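Periplasmic sugar-binding protein (PDB 4RXU) binds D-glucose in the crystal and is probably the periplasmic solute-binding component of an ABC-type sugar transporter. Local coordinates at residues W45-T50 / K298-L303; V89-P94 / K309-L314; I115-L120 / Q305-A310; Q285-I288 / M294-F297; V341-T344 / A350-I353. One frame throughout, in Å; residues are numbered along the deposited sequence.

Helix 300-315 ties the first three contacts together. Its first turn packs on helix 44-59 in interaction 1, its middle on strand 113-117 in interaction 3, and its end on strand 89-92 in interaction 2. Interactions 2 and 3 have centres 6 Å apart and lie on neighbouring strands of one sheet; interactions 1 and 3 both reach the glucose. Interaction 4 is nested within the chain loops closed by interactions 1, 2 and 3, and interaction 5 follows later. Their centres are 8 Å apart, on the antiparallel strands 295-298 and 332-343, but 28 to 30 Å from interaction 2. Interactions 2 to 5 thus all reach one mixed sheet, which interactions 1 and 3 join to the sugar.

Interaction 1 (W45-T50 / K298-L303); sequences WIQDET and KDVRTL. With BGC (beta-D-glucopyranose), chain C.
V300 and D48 meet in a buried helix-to-helix contact at the sugar cleft of a type I periplasmic binding protein fold, where the first turn of helix 300-315 faces helix 44-59. V300 CG1 lies 3.5 Å from D48 OD2, the two side chains crossing at about a right angle. Valine suits the place because it is compact and makes no polar claim on a carboxylate already engaged: R44 forms a salt bridge with OD1, and the hydroxyl of Y117 bonds to OD2. The other valine methyl, CG2, comes within 4.2 Å of Q47 OE1, which is hydrogen-bonded to Y357, while CD2 of L303 approaches D48 OD2 from one turn further on. D299 occupies the N-cap position of helix 300-315, and R301 grips its carboxylate side-on through NE and NH2, nearly in the guanidinium plane. K298, just before helix 300-315, and W45, at the N-terminal start of helix 44-59, reach the glucose. W45 sets its indole beside the sugar, with CZ2 3.8 Å from BGC O5 and NE1 bonded to E42. With an alanine here the indole is lost, which would probably open a gap beside the sugar and leave E42 without this partner. The K298 chain bends at its third torsion (-56°), bringing NZ 2.9 Å from BGC O2 and 3.0 Å from BGC O3.

Interaction 2 (V89-P94 / K309-L314); sequences VLIICP and KAAVAL
V89 spreads its two methyls over one side of helix 300-315, which covers parallel strands of the mixed sheet in one alpha/beta lobe of the type I periplasmic binding protein fold. Strand 89-92 and helix segment 309-314 run nearly antiparallel, at 165°, with their axes 9.1 Å apart. The V89 side chain points at the helix, and its branching shares the work. CG1, anti to the backbone N (chi1 -179°), meets the methyl of A311, CG1 to CB 3.9 Å. CG2 reaches along the helix to L314, one turn later, where V89 CG2 and L314 CB are 3.8 Å apart and the two side chains cross at about a right angle. The same CG2 also lies against the carbonyl oxygen of A311. A valine fits well here, since its branch at CB favours the extended backbone and presents two methyls to two helix residues. A311 is equally apt: a bare methyl lets the helix come close to the strand. A glycine in place of V89 would take both methyls from A311 and L314 and would probably open a gap between helix and sheet. The intervening L90 points away from this helix and packs on V79 of helix 72-84, so the strand is covered by helices on both faces. Two residues beyond V89, I91 starts less directly toward the helix but reaches it with its extended tip: I91 CD1 lies 4.2 Å from A311 CB.

Interaction 3 (I115-L120 / Q305-A310); sequences ISYDRL and QDAIKA. With BGC (beta-D-glucopyranose), chain C.
The phenol ring of Y117 takes the methyl of A307 obliquely, its CD1 and CE1 each 3.9 Å from A307 CB. The ring is carried there with CG anti to the backbone N (chi1 -179°), and the ring of F52 meets it with the planes at about 45°. A second flat group, the guanidinium of R119, works through its edge: BGC O5 and C5 lie there, near its plane, NE donating to BGC O1 at 3.0 Å and NH2 to BGC O5 at 3.0 Å, both bonds nearly straight at 169°. This side-on grip spans the anomeric hydroxyl and the ring oxygen and should fix how the sugar is turned. P94 O takes NH1, and E42 forms a salt bridge with NH2, helping to hold the group in position. D118 OD2 accepts from BGC O2 at 2.7 Å, while its OD1 pairs with R44. Behind these binding residues, S116 OG donates at 2.7 Å to the in-plane lone pair of R119 O, bracing the turn after the strand. I115 supplies the other apolar touch, CD1 to A310 CB at 3.8 Å; small alanines suit a helix so near a strand. Strand 113-117 lies between 89-92 and 129-133 in the sheet, beneath helix 300-315, and its C-terminal end delivers D118 and R119 to the pocket.

Interaction 4 (Q285-I288 / M294-F297); sequences QYII and MTVF
I287, near the C-terminal end of helix 281-288, faces the start of strand 295-298 after a short connection, with the CA atoms of I287 and M294 6.4 Å apart. I287 points its side chain at the strand, with CG1 beside the backbone N (chi1 -70°), and the extended branch brings CD1 to the contact. That terminal methyl lies 3.7 Å from M294 C and 3.7 Å from T295 N, so it rests on the peptide link as well as on a side chain. T295 answers with its own methyl, I287 CD1 to T295 CG2 at 3.7 Å, the two side chains crossing at about a right angle. M294 contributes backbone here; its side chain leaves in another direction and packs on Y145 of helix 135-148. Isoleucine suits the helix because its long branch reaches the strand without a polar group. Threonine suits the strand because it has two unlike ends: the methyl meets I287, whereas OG1, anti to the backbone N (chi1 -168°), is hydrogen-bonded to D253 and to A279 N. The contact is therefore van der Waals packing, methyl on methyl and methyl on peptide, while the buried hydroxyl is satisfied elsewhere, which probably keeps the threonine methyl turned to I287.

Interaction 5 (V341-T344 / A350-I353); sequences VTVT and AALI
A strand-turn-helix unit near the C-terminal end of the chain holds V343 against A351, where the chain turns after strand 332-343 and helix 348-354 packs back on the strand's last residues. V343 points its side chain at the helix and divides its methyls between two successive residues. CG2, beside the backbone N, meets the methyl of A351, with V343 CG2 and A351 CB 3.6 Å apart. CG1, anti to the backbone N (chi1 174°), turns to L352, a looser approach of 4.4 Å from V343 CG1 to L352 CD1. Valine favours the extended strand and offers two methyls, while alanine lets the helix backbone come near them. L352 does not start out straight at the strand, but its extended chain (chi2 -177°) brings CD1 to it. The helix has a wider, pi-type turn at 350-353, and the hydroxyl of S355 is hydrogen-bonded to A351 O. The connection between strand and helix is held by polar groups: the N347 amide bonds to T342 O and T344 N, and T344 OG1 bonds to D346 N. T342 points away from this helix, its hydroxyl bonded to Q141 of helix 135-148. Strand 332-343 runs antiparallel to strand 295-298, with backbone hydrogen bonds from F297 N to V341 O and from V343 N to T295 O. F297 of that neighbouring strand packs on both V343 and L352, so the strand pair and helix 348-354 share one apolar patch.

Interaction 1 (W45-T50 / K298-L303)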
# COMPACT_ATOMS: atom_id res chain seq x y z
N TRP A 45 -8.46 2.75 -3.54
CA TRP A 45 -9.57 3.25 -2.71
C TRP A 45 -10.94 2.96 -3.29
O TRP A 45 -11.92 2.99 -2.56
CB TRP A 45 -9.40 4.73 -2.32
CG TRP A 45 -8.00 4.92 -1.88
CD1 TRP A 45 -7.04 5.60 -2.54
CD2 TRP A 45 -7.34 4.25 -0.79
NE1 TRP A 45 -5.82 5.42 -1.92
CE2 TRP A 45 -5.99 4.60 -0.84
CE3 TRP A 45 -7.78 3.40 0.23
CZ2 TRP A 45 -5.06 4.11 0.06
CZ3 TRP A 45 -6.86 2.93 1.13
CH2 TRP A 45 -5.52 3.28 1.05
N ILE A 46 -11.00 2.66 -4.58
CA ILE A 46 -12.21 2.16 -5.19
C ILE A 46 -12.57 0.78 -4.62
O ILE A 46 -13.75 0.49 -4.40
CB ILE A 46 -12.07 2.12 -6.73
CG1 ILE A 46 -11.59 3.48 -7.28
CG2 ILE A 46 -13.39 1.75 -7.37
CD1 ILE A 46 -12.48 4.66 -6.97
N GLN A 47 -11.56 -0.05 -4.36
CA GLN A 47 -11.81 -1.34 -3.71
C GLN A 47 -12.45 -1.11 -2.34
O GLN A 47 -13.50 -1.68 -2.01
CB GLN A 47 -10.55 -2.17 -3.56
CG GLN A 47 -9.86 -2.60 -4.85
CD GLN A 47 -8.96 -3.80 -4.60
OE1 GLN A 47 -9.41 -4.82 -4.04
NE2 GLN A 47 -7.70 -3.69 -4.99
N ASP A 48 -11.82 -0.27 -1.52
CA ASP A 48 -12.39 -0.02 -0.19
C ASP A 48 -13.78 0.59 -0.26
O ASP A 48 -14.65 0.19 0.50
CB ASP A 48 -11.48 0.86 0.66
CG ASP A 48 -10.10 0.28 0.79
OD1 ASP A 48 -9.40 0.26 -0.24
OD2 ASP A 48 -9.74 -0.18 1.91
N GLU A 49 -14.00 1.54 -1.16
CA GLU A 49 -15.34 2.12 -1.35
C GLU A 49 -16.38 1.02 -1.63
O GLU A 49 -17.41 0.95 -0.98
CB GLU A 49 -15.36 3.14 -2.50
CG GLU A 49 -16.71 3.82 -2.69
CD GLU A 49 -16.75 4.68 -3.92
OE1 GLU A 49 -16.05 4.34 -4.90
OE2 GLU A 49 -17.48 5.68 -3.93
N THR A 50 -16.05 0.15 -2.58
CA THR A 50 -16.92 -0.96 -2.96
C THR A 50 -17.19 -1.90 -1.81
O THR A 50 -18.33 -2.25 -1.52
CB THR A 50 -16.31 -1.75 -4.14
OG1 THR A 50 -16.32 -0.90 -5.30
CG2 THR A 50 -17.11 -3.08 -4.38
N LYS A 298 -4.08 -8.23 -0.27
CA LYS A 298 -4.52 -7.64 1.00
C LYS A 298 -6.04 -7.66 1.00
O LYS A 298 -6.67 -6.96 0.21
CB LYS A 298 -3.96 -6.21 1.13
CG LYS A 298 -2.48 -6.09 0.77
CD LYS A 298 -1.77 -4.86 1.29
CE LYS A 298 -2.46 -3.59 0.85
NZ LYS A 298 -1.58 -2.43 1.17
N ASP A 299 -6.63 -8.52 1.82
CA ASP A 299 -8.06 -8.76 1.74
C ASP A 299 -8.82 -7.58 2.33
O ASP A 299 -9.02 -7.48 3.53
CB ASP A 299 -8.42 -10.09 2.43
CG ASP A 299 -9.81 -10.57 2.12
OD1 ASP A 299 -10.68 -9.73 1.76
OD2 ASP A 299 -10.03 -11.79 2.25
N VAL A 300 -9.22 -6.69 1.43
CA VAL A 300 -9.96 -5.48 1.80
C VAL A 300 -11.27 -5.80 2.50
O VAL A 300 -11.77 -5.00 3.28
CB VAL A 300 -10.14 -4.56 0.57
CG1 VAL A 300 -11.00 -3.34 0.92
CG2 VAL A 300 -8.80 -4.08 0.03
N ARG A 301 -11.86 -6.96 2.24
CA ARG A 301 -13.05 -7.34 3.00
C ARG A 301 -12.78 -7.41 4.51
O ARG A 301 -13.60 -6.99 5.33
CB ARG A 301 -13.61 -8.70 2.54
CG ARG A 301 -13.91 -8.76 1.06
CD ARG A 301 -14.28 -10.16 0.63
NE ARG A 301 -13.18 -11.08 0.82
CZ ARG A 301 -13.21 -12.37 0.52
NH1 ARG A 301 -14.32 -12.92 0.02
NH2 ARG A 301 -12.13 -13.12 0.74
N THR A 302 -11.60 -7.92 4.86
CA THR A 302 -11.23 -8.02 6.27
C THR A 302 -10.96 -6.63 6.86
O THR A 302 -11.36 -6.34 7.97
CB THR A 302 -9.99 -8.90 6.46
OG1 THR A 302 -10.24 -10.17 5.85
CG2 THR A 302 -9.65 -9.10 7.95
N LEU A 303 -10.28 -5.78 6.10
CA LEU A 303 -9.92 -4.45 6.58
C LEU A 303 -11.21 -3.67 6.86
O LEU A 303 -11.37 -3.04 7.92
CB LEU A 303 -9.05 -3.73 5.56
CG LEU A 303 -8.21 -2.59 6.15
CD1 LEU A 303 -7.02 -3.13 6.93
CD2 LEU A 303 -7.73 -1.63 5.08
C2 BGC C . -2.09 1.28 0.23
C3 BGC C . -1.84 0.45 -1.01
C4 BGC C . -2.07 1.30 -2.25
C5 BGC C . -1.27 2.61 -2.18
C6 BGC C . -1.59 3.57 -3.30
C1 BGC C . -1.09 2.43 0.12
O1 BGC C . -1.01 3.18 1.29
O2 BGC C . -1.86 0.48 1.39
O3 BGC C . -2.72 -0.67 -0.98
O4 BGC C . -1.58 0.58 -3.40
O5 BGC C . -1.52 3.27 -0.96
O6 BGC C . -3.00 3.77 -3.45

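Interaction 2 (V89-P94 / K309-L314)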
# COMPACT_ATOMS: atom_id res chain seq x y z
N VAL A 89 -17.68 8.46 15.54
CA VAL A 89 -16.48 7.69 15.15
C VAL A 89 -16.13 8.10 13.73
O VAL A 89 -16.98 8.10 12.85
CB VAL A 89 -16.72 6.17 15.15
CG1 VAL A 89 -15.45 5.42 14.76
CG2 VAL A 89 -17.21 5.67 16.51
N LEU A 90 -14.85 8.41 13.53
CA LEU A 90 -14.29 8.75 12.23
C LEU A 90 -13.39 7.60 11.79
O LEU A 90 -12.46 7.25 12.52
CB LEU A 90 -13.46 10.03 12.34
CG LEU A 90 -12.69 10.45 11.08
CD1 LEU A 90 -13.60 10.84 9.92
CD2 LEU A 90 -11.73 11.57 11.46
N ILE A 91 -13.66 7.03 10.61
CA ILE A 91 -12.73 6.10 9.96
C ILE A 91 -12.07 6.90 8.84
O ILE A 91 -12.75 7.39 7.93
CB ILE A 91 -13.48 4.89 9.38
CG1 ILE A 91 -14.14 4.07 10.51
CG2 ILE A 91 -12.55 4.03 8.54
CD1 ILE A 91 -15.26 3.19 10.00
N ILE A 92 -10.75 7.06 8.92
CA ILE A 92 -10.05 7.98 8.01
C ILE A 92 -8.73 7.41 7.49
O ILE A 92 -7.86 7.04 8.28
CB ILE A 92 -9.81 9.38 8.65
CG1 ILE A 92 -9.02 10.27 7.69
CG2 ILE A 92 -9.14 9.28 10.03
CD1 ILE A 92 -9.07 11.74 8.08
N CYS A 93 -8.63 7.37 6.15
CA CYS A 93 -7.39 7.09 5.48
C CYS A 93 -6.81 8.42 4.98
O CYS A 93 -7.36 9.01 4.06
CB CYS A 93 -7.59 6.11 4.35
SG CYS A 93 -6.08 5.82 3.45
N PRO A 94 -5.68 8.86 5.58
CA PRO A 94 -5.17 10.15 5.23
C PRO A 94 -4.51 10.20 3.88
O PRO A 94 -3.84 9.25 3.46
CB PRO A 94 -4.11 10.43 6.32
CG PRO A 94 -3.69 9.09 6.79
CD PRO A 94 -4.99 8.32 6.77
N LYS A 309 -16.45 -3.16 12.62
CA LYS A 309 -16.55 -3.78 13.95
C LYS A 309 -16.03 -2.84 15.05
O LYS A 309 -16.64 -2.66 16.12
CB LYS A 309 -15.84 -5.14 13.97
CG LYS A 309 -16.56 -6.23 13.18
CD LYS A 309 -15.93 -7.62 13.35
CE LYS A 309 -14.84 -7.95 12.35
NZ LYS A 309 -14.39 -9.37 12.54
N ALA A 310 -14.91 -2.18 14.79
CA ALA A 310 -14.32 -1.29 15.79
C ALA A 310 -15.23 -0.10 16.00
O ALA A 310 -15.47 0.30 17.14
CB ALA A 310 -12.94 -0.84 15.39
N ALA A 311 -15.74 0.47 14.91
CA ALA A 311 -16.69 1.58 15.01
C ALA A 311 -17.94 1.23 15.79
O ALA A 311 -18.35 1.98 16.69
CB ALA A 311 -17.06 2.08 13.63
N VAL A 312 -18.53 0.09 15.48
CA VAL A 312 -19.75 -0.35 16.15
C VAL A 312 -19.47 -0.56 17.64
O VAL A 312 -20.29 -0.20 18.50
CB VAL A 312 -20.33 -1.62 15.47
CG1 VAL A 312 -21.40 -2.29 16.32
CG2 VAL A 312 -20.87 -1.23 14.09
N ALA A 313 -18.31 -1.12 17.97
CA ALA A 313 -17.96 -1.30 19.39
C ALA A 313 -17.93 0.06 20.10
O ALA A 313 -18.53 0.26 21.16
CB ALA A 313 -16.63 -2.04 19.56
N LEU A 314 -17.25 1.03 19.49
CA LEU A 314 -17.19 2.38 20.07
C LEU A 314 -18.54 3.06 20.20
O LEU A 314 -18.79 3.77 21.16
CB LEU A 314 -16.23 3.23 19.26
CG LEU A 314 -14.78 2.76 19.32
CD1 LEU A 314 -13.97 3.35 18.19
CD2 LEU A 314 -14.14 3.12 20.63

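Interaction 3 (I115-L120 / Q305-A310)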
# COMPACT_ATOMS: atom_id res chain seq x y z
N ILE A 115 -10.27 6.39 14.10
CA ILE A 115 -9.73 5.14 13.60
C ILE A 115 -8.99 5.48 12.30
O ILE A 115 -9.59 5.76 11.26
CB ILE A 115 -10.83 4.12 13.29
CG1 ILE A 115 -11.67 3.84 14.55
CG2 ILE A 115 -10.21 2.84 12.73
CD1 ILE A 115 -12.81 2.86 14.34
N SER A 116 -7.66 5.48 12.37
CA SER A 116 -6.86 5.66 11.17
C SER A 116 -6.99 4.34 10.37
O SER A 116 -6.96 3.26 10.95
CB SER A 116 -5.42 5.95 11.58
OG SER A 116 -4.65 6.54 10.56
N TYR A 117 -7.19 4.46 9.06
CA TYR A 117 -7.60 3.35 8.23
C TYR A 117 -6.60 3.18 7.09
O TYR A 117 -6.40 4.09 6.29
CB TYR A 117 -8.98 3.63 7.65
CG TYR A 117 -9.50 2.51 6.77
CD1 TYR A 117 -10.01 1.34 7.31
CD2 TYR A 117 -9.46 2.62 5.40
CE1 TYR A 117 -10.46 0.32 6.49
CE2 TYR A 117 -9.93 1.62 4.58
CZ TYR A 117 -10.41 0.46 5.14
OH TYR A 117 -10.85 -0.53 4.30
N ASP A 118 -5.99 2.00 7.07
CA ASP A 118 -4.98 1.58 6.09
C ASP A 118 -3.66 2.32 6.27
O ASP A 118 -2.62 1.69 6.38
CB ASP A 118 -5.43 1.67 4.64
CG ASP A 118 -4.47 0.95 3.74
OD1 ASP A 118 -4.62 -0.29 3.63
OD2 ASP A 118 -3.53 1.60 3.21
N ARG A 119 -3.71 3.65 6.21
CA ARG A 119 -2.55 4.52 6.38
C ARG A 119 -2.66 5.20 7.72
O ARG A 119 -3.77 5.46 8.21
CB ARG A 119 -2.53 5.62 5.32
CG ARG A 119 -2.39 5.12 3.91
CD ARG A 119 -2.53 6.27 2.94
NE ARG A 119 -2.29 5.85 1.58
CZ ARG A 119 -2.47 6.62 0.53
NH1 ARG A 119 -2.95 7.85 0.67
NH2 ARG A 119 -2.19 6.15 -0.67
N LEU A 120 -1.50 5.48 8.30
CA LEU A 120 -1.41 6.03 9.63
C LEU A 120 -1.31 7.56 9.64
O LEU A 120 -0.47 8.15 8.97
CB LEU A 120 -0.17 5.42 10.31
CG LEU A 120 0.04 5.72 11.80
CD1 LEU A 120 -1.17 5.31 12.64
CD2 LEU A 120 1.33 5.04 12.26
N GLN A 305 -14.28 -4.86 7.39
CA GLN A 305 -15.04 -5.41 8.52
C GLN A 305 -14.38 -5.05 9.85
O GLN A 305 -15.07 -4.75 10.81
CB GLN A 305 -15.26 -6.91 8.40
CG GLN A 305 -16.55 -7.39 9.08
CD GLN A 305 -17.80 -6.85 8.40
OE1 GLN A 305 -17.90 -6.82 7.16
NE2 GLN A 305 -18.76 -6.43 9.20
N ASP A 306 -13.05 -5.09 9.90
CA ASP A 306 -12.31 -4.71 11.11
C ASP A 306 -12.65 -3.29 11.52
O ASP A 306 -12.88 -3.00 12.69
CB ASP A 306 -10.81 -4.89 10.93
CG ASP A 306 -10.37 -6.32 11.10
OD1 ASP A 306 -11.18 -7.18 11.52
OD2 ASP A 306 -9.18 -6.56 10.83
N ALA A 307 -12.73 -2.41 10.54
CA ALA A 307 -13.09 -1.00 10.79
C ALA A 307 -14.54 -0.84 11.24
O ALA A 307 -14.85 -0.05 12.15
CB ALA A 307 -12.83 -0.15 9.56
N ILE A 308 -15.44 -1.54 10.58
CA ILE A 308 -16.85 -1.46 10.94
C ILE A 308 -17.02 -2.00 12.36
O ILE A 308 -17.70 -1.40 13.20
CB ILE A 308 -17.75 -2.19 9.93
CG1 ILE A 308 -17.72 -1.48 8.57
CG2 ILE A 308 -19.19 -2.29 10.47
CD1 ILE A 308 -18.31 -2.30 7.43
N LYS A 309 -16.45 -3.16 12.62
CA LYS A 309 -16.55 -3.78 13.95
C LYS A 309 -16.03 -2.84 15.05
O LYS A 309 -16.64 -2.66 16.12
CB LYS A 309 -15.84 -5.14 13.97
CG LYS A 309 -16.56 -6.23 13.18
CD LYS A 309 -15.93 -7.62 13.35
CE LYS A 309 -14.84 -7.95 12.35
NZ LYS A 309 -14.39 -9.37 12.54
N ALA A 310 -14.91 -2.18 14.79
CA ALA A 310 -14.32 -1.29 15.79
C ALA A 310 -15.23 -0.10 16.00
O ALA A 310 -15.47 0.30 17.14
CB ALA A 310 -12.94 -0.84 15.39
C2 BGC C . -2.09 1.28 0.23
C3 BGC C . -1.84 0.45 -1.01
C4 BGC C . -2.07 1.30 -2.25
C5 BGC C . -1.27 2.61 -2.18
C6 BGC C . -1.59 3.57 -3.30
C1 BGC C . -1.09 2.43 0.12
O1 BGC C . -1.01 3.18 1.29
O2 BGC C . -1.86 0.48 1.39
O3 BGC C . -2.72 -0.67 -0.98
O4 BGC C . -1.58 0.58 -3.40
O5 BGC C . -1.52 3.27 -0.96
O6 BGC C . -3.00 3.77 -3.45

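Interaction 4 (Q285-I288 / M294-F297)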
# COMPACT_ATOMS: atom_id res chain seq x y z
N GLN A 285 -4.76 -10.13 -14.25
CA GLN A 285 -4.68 -10.57 -15.64
C GLN A 285 -3.23 -10.57 -16.12
O GLN A 285 -2.81 -11.49 -16.80
CB GLN A 285 -5.55 -9.71 -16.54
CG GLN A 285 -5.80 -10.35 -17.90
CD GLN A 285 -6.48 -11.72 -17.82
OE1 GLN A 285 -7.59 -11.82 -17.32
NE2 GLN A 285 -5.78 -12.78 -18.27
N TYR A 286 -2.47 -9.52 -15.82
CA TYR A 286 -1.02 -9.56 -16.14
C TYR A 286 -0.34 -10.79 -15.55
O TYR A 286 0.52 -11.37 -16.20
CB TYR A 286 -0.27 -8.33 -15.66
CG TYR A 286 -0.18 -7.17 -16.64
CD1 TYR A 286 -1.22 -6.84 -17.51
CD2 TYR A 286 0.95 -6.33 -16.64
CE1 TYR A 286 -1.11 -5.77 -18.38
CE2 TYR A 286 1.06 -5.25 -17.50
CZ TYR A 286 0.04 -4.98 -18.38
OH TYR A 286 0.16 -3.91 -19.21
N ILE A 287 -0.68 -11.14 -14.32
CA ILE A 287 -0.06 -12.32 -13.68
C ILE A 287 -0.43 -13.58 -14.46
O ILE A 287 0.45 -14.38 -14.81
CB ILE A 287 -0.45 -12.45 -12.21
CG1 ILE A 287 0.22 -11.32 -11.42
CG2 ILE A 287 -0.03 -13.80 -11.65
CD1 ILE A 287 -0.31 -11.13 -10.02
N ILE A 288 -1.70 -13.72 -14.79
CA ILE A 288 -2.14 -14.87 -15.61
C ILE A 288 -1.35 -14.94 -16.91
O ILE A 288 -0.87 -16.02 -17.31
CB ILE A 288 -3.65 -14.78 -15.91
CG1 ILE A 288 -4.46 -14.98 -14.62
CG2 ILE A 288 -4.02 -15.82 -16.96
CD1 ILE A 288 -5.91 -14.62 -14.73
N MET A 294 4.06 -11.29 -9.53
CA MET A 294 3.32 -11.52 -8.31
C MET A 294 2.62 -10.28 -7.86
O MET A 294 2.97 -9.18 -8.27
CB MET A 294 4.23 -11.98 -7.17
CG MET A 294 5.25 -10.94 -6.70
SD MET A 294 4.68 -9.76 -5.37
CE MET A 294 5.29 -10.66 -3.93
N THR A 295 1.64 -10.48 -7.00
CA THR A 295 1.04 -9.39 -6.25
C THR A 295 0.84 -9.85 -4.80
O THR A 295 0.56 -11.01 -4.52
CB THR A 295 -0.30 -8.89 -6.87
OG1 THR A 295 -0.70 -7.65 -6.26
CG2 THR A 295 -1.41 -9.93 -6.70
N VAL A 296 0.97 -8.91 -3.88
CA VAL A 296 0.63 -9.14 -2.49
C VAL A 296 -0.87 -8.85 -2.31
O VAL A 296 -1.33 -7.72 -2.52
CB VAL A 296 1.50 -8.37 -1.49
CG1 VAL A 296 1.02 -8.66 -0.08
CG2 VAL A 296 2.97 -8.76 -1.64
N PHE A 297 -1.62 -9.89 -1.96
CA PHE A 297 -3.07 -9.79 -1.78
C PHE A 297 -3.34 -9.32 -0.37
O PHE A 297 -2.90 -9.94 0.58
CB PHE A 297 -3.70 -11.17 -2.00
CG PHE A 297 -5.16 -11.27 -1.60
CD1 PHE A 297 -6.09 -10.33 -2.05
CD2 PHE A 297 -5.60 -12.30 -0.78
CE1 PHE A 297 -7.41 -10.43 -1.68
CE2 PHE A 297 -6.94 -12.39 -0.42
CZ PHE A 297 -7.84 -11.45 -0.86

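Interaction 5 (V341-T344 / A350-I353)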
# COMPACT_ATOMS: atom_id res chain seq x y z
N VAL A 341 -0.80 -11.85 1.71
CA VAL A 341 -0.45 -13.13 1.08
C VAL A 341 0.10 -12.92 -0.31
O VAL A 341 -0.47 -12.19 -1.12
CB VAL A 341 -1.72 -14.04 0.98
CG1 VAL A 341 -1.46 -15.33 0.23
CG2 VAL A 341 -2.20 -14.35 2.38
N THR A 342 1.21 -13.57 -0.60
CA THR A 342 1.76 -13.50 -1.93
C THR A 342 0.96 -14.33 -2.93
O THR A 342 0.71 -15.51 -2.72
CB THR A 342 3.21 -13.96 -1.96
OG1 THR A 342 4.02 -12.97 -1.31
CG2 THR A 342 3.71 -14.14 -3.40
N VAL A 343 0.59 -13.68 -4.03
CA VAL A 343 -0.15 -14.32 -5.10
C VAL A 343 0.66 -14.33 -6.39
O VAL A 343 1.11 -13.29 -6.88
CB VAL A 343 -1.53 -13.68 -5.29
CG1 VAL A 343 -2.22 -14.28 -6.51
CG2 VAL A 343 -2.33 -13.90 -4.02
N THR A 344 0.79 -15.53 -6.94
CA THR A 344 1.42 -15.76 -8.21
C THR A 344 0.47 -16.62 -9.03
O THR A 344 -0.61 -16.95 -8.57
CB THR A 344 2.72 -16.55 -8.02
OG1 THR A 344 2.42 -17.87 -7.51
CG2 THR A 344 3.63 -15.83 -7.06
N ALA A 350 -6.68 -20.23 -5.79
CA ALA A 350 -6.96 -20.44 -4.36
C ALA A 350 -7.10 -19.14 -3.61
O ALA A 350 -8.03 -18.98 -2.84
CB ALA A 350 -5.88 -21.29 -3.71
N ALA A 351 -6.22 -18.18 -3.87
CA ALA A 351 -6.18 -16.98 -3.04
C ALA A 351 -7.31 -16.00 -3.33
O ALA A 351 -7.83 -15.37 -2.41
CB ALA A 351 -4.85 -16.28 -3.16
N LEU A 352 -7.67 -15.85 -4.61
CA LEU A 352 -8.58 -14.80 -5.04
C LEU A 352 -9.95 -15.30 -5.43
O LEU A 352 -10.91 -14.52 -5.35
CB LEU A 352 -7.97 -14.01 -6.19
CG LEU A 352 -6.62 -13.34 -5.91
CD1 LEU A 352 -6.21 -12.53 -7.13
CD2 LEU A 352 -6.70 -12.44 -4.66
N ILE A 353 -10.04 -16.53 -5.91
CA ILE A 353 -11.29 -17.05 -6.44
C ILE A 353 -11.97 -17.97 -5.43
O ILE A 353 -13.14 -17.77 -5.08
CB ILE A 353 -11.07 -17.79 -7.77
CG1 ILE A 353 -10.36 -16.90 -8.80
CG2 ILE A 353 -12.39 -18.33 -8.30
CD1 ILE A 353 -10.82 -15.48 -8.92